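Local coordinates for ABC transporter substrate-binding protein (Bradyrhizobium japonicum, PDB 4I1D) that binds small solutes in the periplasm, with D-malate bound in the crystal, and probably delivers them to an ABC importer, polyamines being a possible family substrate, at residues V8-G11 against G12-A16; A259-P262 against L263-Y267. One frame throughout, in Å; residues are numbered along the deposited sequence.

Contact 1 (V8-G11 against G12-A16); sequences VSQG and GAYQA
Gln15 and Gly11 exchange two hydrogen bonds, one through the side chain and one through the backbone, across the turn by which strand 4-9 passes into helix 12-30. The side chain of Gln15 leaves the helix with CG anti to the backbone N (chi1 -169°) and stays extended beyond it, and this carries the amide back along the loop toward the strand. Its CB lies against the backbone of Gly11, 3.4 Å from Gly11 CA. Farther out, Gln15 CD passes Ser9 CB at 3.7 Å. At the tip, Gln15 OE1 accepts the backbone N-H of Gly11 at 2.8 Å; the bond is bent, 137° at the hydrogen, and the donor is tilted moderately from the amide plane. Ser38 OG gives the same oxygen a second hydrogen bond, while NE2 is taken up by Gln36 OE1 and Asp37 O, so both ends of the amide are engaged and its rotation is probably fixed. The return bond is straighter: Gln15 N reaches Gly11 O at 3.1 Å, well above the carbonyl plane. Gly11 and Gly12 both have positive phi, and a CB on either would clash with the peptide link between them.

Tyr14 comes alongside from the preceding helix position. Its CE2 sits 3.3 Å from Ser9 OG, an oblique approach to the ring, with Gln10 OE1 farther off at the ring edge. Asp61 OD2 ties the two residues together, being hydrogen-bonded to both Ser9 OG and Tyr14 OH. The turn belongs to the beta-alpha-beta unit of strand 4-9, helix 12-30 and strand 33-38; Val8 pairs through its backbone with strand 59-63, and the Tyr14 ring packs on Tyr102 and Glu103 of strand 100-112.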
loop_
_atom_site.group_PDB
_atom_site.type_symbol
_atom_site.label_atom_id
_atom_site.label_comp_id
_atom_site.label_asym_id
_atom_site.label_seq_id
_atom_site.Cartn_x
_atom_site.Cartn_y
_atom_site.Cartn_z
ATOM N N VAL A 8 -10.881 -35.325 -12.847
ATOM C CA VAL A 8 -10.794 -34.355 -11.759
ATOM C C VAL A 8 -12.173 -33.992 -11.196
ATOM O O VAL A 8 -13.068 -33.605 -11.941
ATOM C CB VAL A 8 -10.107 -33.063 -12.247
ATOM C CG1 VAL A 8 -9.973 -32.068 -11.109
ATOM C CG2 VAL A 8 -8.748 -33.392 -12.867
ATOM N N SER A 9 -12.332 -34.103 -9.879
ATOM C CA SER A 9 -13.574 -33.715 -9.214
ATOM C C SER A 9 -13.262 -32.972 -7.909
ATOM O O SER A 9 -12.182 -32.397 -7.768
ATOM C CB SER A 9 -14.472 -34.942 -8.972
ATOM O OG SER A 9 -15.740 -34.571 -8.442
ATOM N N GLN A 10 -14.193 -32.988 -6.954
ATOM C CA GLN A 10 -14.076 -32.133 -5.768
ATOM C C GLN A 10 -13.589 -32.848 -4.507
ATOM O O GLN A 10 -13.544 -32.249 -3.431
ATOM C CB GLN A 10 -15.396 -31.402 -5.483
ATOM C CG GLN A 10 -15.532 -30.048 -6.158
ATOM C CD GLN A 10 -16.658 -30.012 -7.178
ATOM O OE1 GLN A 10 -16.680 -30.803 -8.125
ATOM N NE2 GLN A 10 -17.604 -29.092 -6.988
ATOM N N GLY A 11 -13.222 -34.118 -4.642
ATOM C CA GLY A 11 -12.632 -34.866 -3.542
ATOM C C GLY A 11 -13.623 -35.256 -2.459
ATOM O O GLY A 11 -14.833 -35.178 -2.665
ATOM N N GLY A 12 -13.108 -35.697 -1.312
ATOM C CA GLY A 12 -13.941 -35.957 -0.145
ATOM C C GLY A 12 -14.890 -37.134 -0.310
ATOM O O GLY A 12 -14.632 -38.032 -1.124
ATOM N N ALA A 13 -15.981 -37.140 0.463
ATOM C CA ALA A 13 -16.929 -38.256 0.410
ATOM C C ALA A 13 -17.504 -38.395 -0.994
ATOM O O ALA A 13 -17.697 -39.506 -1.498
ATOM C CB ALA A 13 -18.039 -38.073 1.421
ATOM N N TYR A 14 -17.773 -37.252 -1.620
ATOM C CA TYR A 14 -18.316 -37.214 -2.977
ATOM C C TYR A 14 -17.437 -37.961 -3.986
ATOM O O TYR A 14 -17.924 -38.834 -4.698
ATOM C CB TYR A 14 -18.553 -35.765 -3.412
ATOM C CG TYR A 14 -18.941 -35.573 -4.866
ATOM C CD1 TYR A 14 -19.925 -36.352 -5.464
ATOM C CD2 TYR A 14 -18.336 -34.584 -5.631
ATOM C CE1 TYR A 14 -20.277 -36.157 -6.790
ATOM C CE2 TYR A 14 -18.683 -34.378 -6.941
ATOM C CZ TYR A 14 -19.647 -35.163 -7.527
ATOM O OH TYR A 14 -19.967 -34.948 -8.858
ATOM N N GLN A 15 -16.147 -37.637 -4.052
ATOM C CA GLN A 15 -15.276 -38.313 -5.022
ATOM C C GLN A 15 -15.049 -39.780 -4.652
ATOM O O GLN A 15 -14.848 -40.624 -5.526
ATOM C CB GLN A 15 -13.938 -37.580 -5.186
ATOM C CG GLN A 15 -13.096 -38.067 -6.367
ATOM C CD GLN A 15 -12.128 -36.999 -6.897
ATOM O OE1 GLN A 15 -12.335 -35.801 -6.700
ATOM N NE2 GLN A 15 -11.077 -37.438 -7.577
ATOM N N ALA A 16 -15.063 -40.097 -3.360
ATOM C CA ALA A 16 -14.894 -41.497 -2.968
ATOM C C ALA A 16 -16.099 -42.312 -3.463
ATOM O O ALA A 16 -15.963 -43.457 -3.893
ATOM C CB ALA A 16 -14.738 -41.629 -1.462
#

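Contact 2 (A259-P262 against L263-Y267); sequences ANLP and LHIDY. With SO4 (sulfate ion), chain J.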
loop_
_atom_site.group_PDB
_atom_site.type_symbol
_atom_site.label_atom_id
_atom_site.label_comp_id
_atom_site.label_asym_id
_atom_site.label_seq_id
_atom_site.Cartn_x
_atom_site.Cartn_y
_atom_site.Cartn_z
ATOM N N ALA A 259 -26.931 -45.318 -11.642
ATOM C CA ALA A 259 -27.878 -45.733 -10.617
ATOM C C ALA A 259 -27.142 -46.164 -9.347
ATOM O O ALA A 259 -27.718 -46.170 -8.261
ATOM C CB ALA A 259 -28.813 -46.870 -11.134
ATOM N N ASN A 260 -25.868 -46.519 -9.479
ATOM C CA ASN A 260 -25.100 -46.957 -8.316
ATOM C C ASN A 260 -24.581 -45.810 -7.456
ATOM O O ASN A 260 -24.246 -46.008 -6.287
ATOM C CB ASN A 260 -23.949 -47.876 -8.716
ATOM C CG ASN A 260 -24.346 -49.344 -8.683
ATOM O OD1 ASN A 260 -24.118 -50.041 -7.691
ATOM N ND2 ASN A 260 -24.951 -49.817 -9.765
ATOM N N LEU A 261 -24.520 -44.614 -8.029
ATOM C CA LEU A 261 -23.964 -43.470 -7.304
ATOM C C LEU A 261 -24.735 -43.136 -6.019
ATOM O O LEU A 261 -24.134 -43.034 -4.946
ATOM C CB LEU A 261 -23.834 -42.236 -8.203
ATOM C CG LEU A 261 -23.306 -41.011 -7.459
ATOM C CD1 LEU A 261 -21.942 -41.305 -6.869
ATOM C CD2 LEU A 261 -23.245 -39.800 -8.374
ATOM N N PRO A 262 -26.066 -42.970 -6.123
ATOM C CA PRO A 262 -26.912 -42.696 -4.950
ATOM C C PRO A 262 -26.989 -43.864 -3.973
ATOM O O PRO A 262 -27.641 -43.766 -2.935
ATOM C CB PRO A 262 -28.293 -42.448 -5.563
ATOM C CG PRO A 262 -28.251 -43.115 -6.886
ATOM C CD PRO A 262 -26.844 -42.942 -7.372
ATOM N N LEU A 263 -26.349 -44.976 -4.298
ATOM C CA LEU A 263 -26.258 -46.046 -3.321
ATOM C C LEU A 263 -25.187 -45.677 -2.293
ATOM O O LEU A 263 -25.117 -46.255 -1.207
ATOM C CB LEU A 263 -25.931 -47.377 -3.995
ATOM C CG LEU A 263 -27.021 -47.959 -4.899
ATOM C CD1 LEU A 263 -26.709 -49.415 -5.239
ATOM C CD2 LEU A 263 -28.362 -47.864 -4.216
ATOM N N HIS A 264 -24.365 -44.690 -2.635
ATOM C CA HIS A 264 -23.180 -44.395 -1.839
ATOM C C HIS A 264 -23.152 -42.966 -1.318
ATOM O O HIS A 264 -22.350 -42.619 -0.447
ATOM C CB HIS A 264 -21.916 -44.723 -2.639
ATOM C CG HIS A 264 -21.749 -46.193 -2.892
ATOM N ND1 HIS A 264 -21.940 -46.765 -4.130
ATOM C CD2 HIS A 264 -21.450 -47.209 -2.048
ATOM C CE1 HIS A 264 -21.751 -48.072 -4.044
ATOM N NE2 HIS A 264 -21.453 -48.367 -2.792
ATOM N N ILE A 265 -24.045 -42.144 -1.846
ATOM C CA ILE A 265 -24.121 -40.757 -1.431
ATOM C C ILE A 265 -25.465 -40.178 -1.842
ATOM O O ILE A 265 -26.074 -40.628 -2.812
ATOM C CB ILE A 265 -22.947 -39.933 -2.004
ATOM C CG1 ILE A 265 -22.789 -38.617 -1.236
ATOM C CG2 ILE A 265 -23.104 -39.733 -3.521
ATOM C CD1 ILE A 265 -21.523 -37.870 -1.574
ATOM N N ASP A 266 -25.922 -39.193 -1.079
ATOM C CA ASP A 266 -27.250 -38.612 -1.232
ATOM C C ASP A 266 -27.363 -37.638 -2.417
ATOM O O ASP A 266 -27.905 -36.540 -2.280
ATOM C CB ASP A 266 -27.635 -37.900 0.071
ATOM C CG ASP A 266 -29.104 -37.551 0.132
ATOM O OD1 ASP A 266 -29.913 -38.323 -0.432
ATOM O OD2 ASP A 266 -29.450 -36.508 0.739
ATOM N N TYR A 267 -26.844 -38.030 -3.575
ATOM C CA TYR A 267 -26.972 -37.199 -4.766
ATOM C C TYR A 267 -27.730 -37.969 -5.828
ATOM O O TYR A 267 -27.764 -39.197 -5.797
ATOM C CB TYR A 267 -25.602 -36.744 -5.269
ATOM C CG TYR A 267 -24.908 -35.834 -4.276
ATOM C CD1 TYR A 267 -25.632 -34.889 -3.561
ATOM C CD2 TYR A 267 -23.537 -35.933 -4.031
ATOM C CE1 TYR A 267 -25.013 -34.051 -2.633
ATOM C CE2 TYR A 267 -22.905 -35.092 -3.096
ATOM C CZ TYR A 267 -23.655 -34.154 -2.403
ATOM O OH TYR A 267 -23.060 -33.312 -1.481
HETATM S S SO4 J . -25.833 -40.350 2.509
HETATM O O1 SO4 J . -25.559 -41.627 1.853
HETATM O O2 SO4 J . -25.443 -39.253 1.628
HETATM O O3 SO4 J . -27.263 -40.264 2.801
HETATM O O4 SO4 J . -25.069 -40.252 3.751
#
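A 3-10 turn closes the C-terminal end of helix 255-260, where Leu263 and His264 fold back on the carbonyls of Asn260 and Leu261. Leu263 N donates to Asn260 O at 3.1 Å and His264 N to Leu261 O at 2.9 Å, both from above the carbonyl plane. Each oxygen also receives a second, weak bond: Ile265 N approaches Leu261 O, and the ring nitrogen His264 ND1 bends to Asn260 O at 3.2 Å. His264 can do this because its CG stands beside the backbone N (chi1 -67°), which brings the ring back over the turn. Leu263 CB lies over one face of that ring, toward its rim, and Leu263 CD1 crosses to Asn260 OD1 at 3.6 Å, while Asn260 ND2 is held by Val256 O one helical turn back.

Leu261 and Ile265 lie side by side, CD1 against CG2 at 3.9 Å. Pro262 has no N-H to give; its O is bonded by Arg284 NE, and its carbons make the local contacts: CA points a C-H at Ile265 O, and CB rests on Tyr267 O at 3.3 Å. The Pro262 ring also packs on Ile280 and Leu288. With an alanine here CG and CD are gone, which would probably open a gap beside Ile280 and Leu288 and leave the backbone of the turn freer to rotate.

Past the turn, Asp266 centres an inverse gamma turn, with a weak bond from Tyr267 N to Ile265 O. A sulfate ion, probably from the crystallisation liquor, lies beside it: Asp266 N meets sulfate O2 at 2.7 Å in a weak bond, 126° at the hydrogen.

In the fold
The two contacts show how the ends of a helix are finished differently. Contact 1 opens helix 12-30 after a strand and relies on a side-chain amide reaching back to a glycine N-H; contact 2 ends helix 255-260 and relies mainly on shared backbone carbonyls. Both are partly buried, but their exposed members differ: Ala13 in contact 1, Leu263 and His264 in contact 2. They meet directly, Ile265 CD1 packing on Tyr14 CA at 3.6 Å and the rings of Tyr14 and Tyr267 touching, while His264 also lies on helix 12-30. Glu103 of strand 100-112 meets Tyr14, Leu261 and Tyr267. Gly12 and the side chain of Tyr267 are each about 6 Å from the side chain of Arg208, which binds malate.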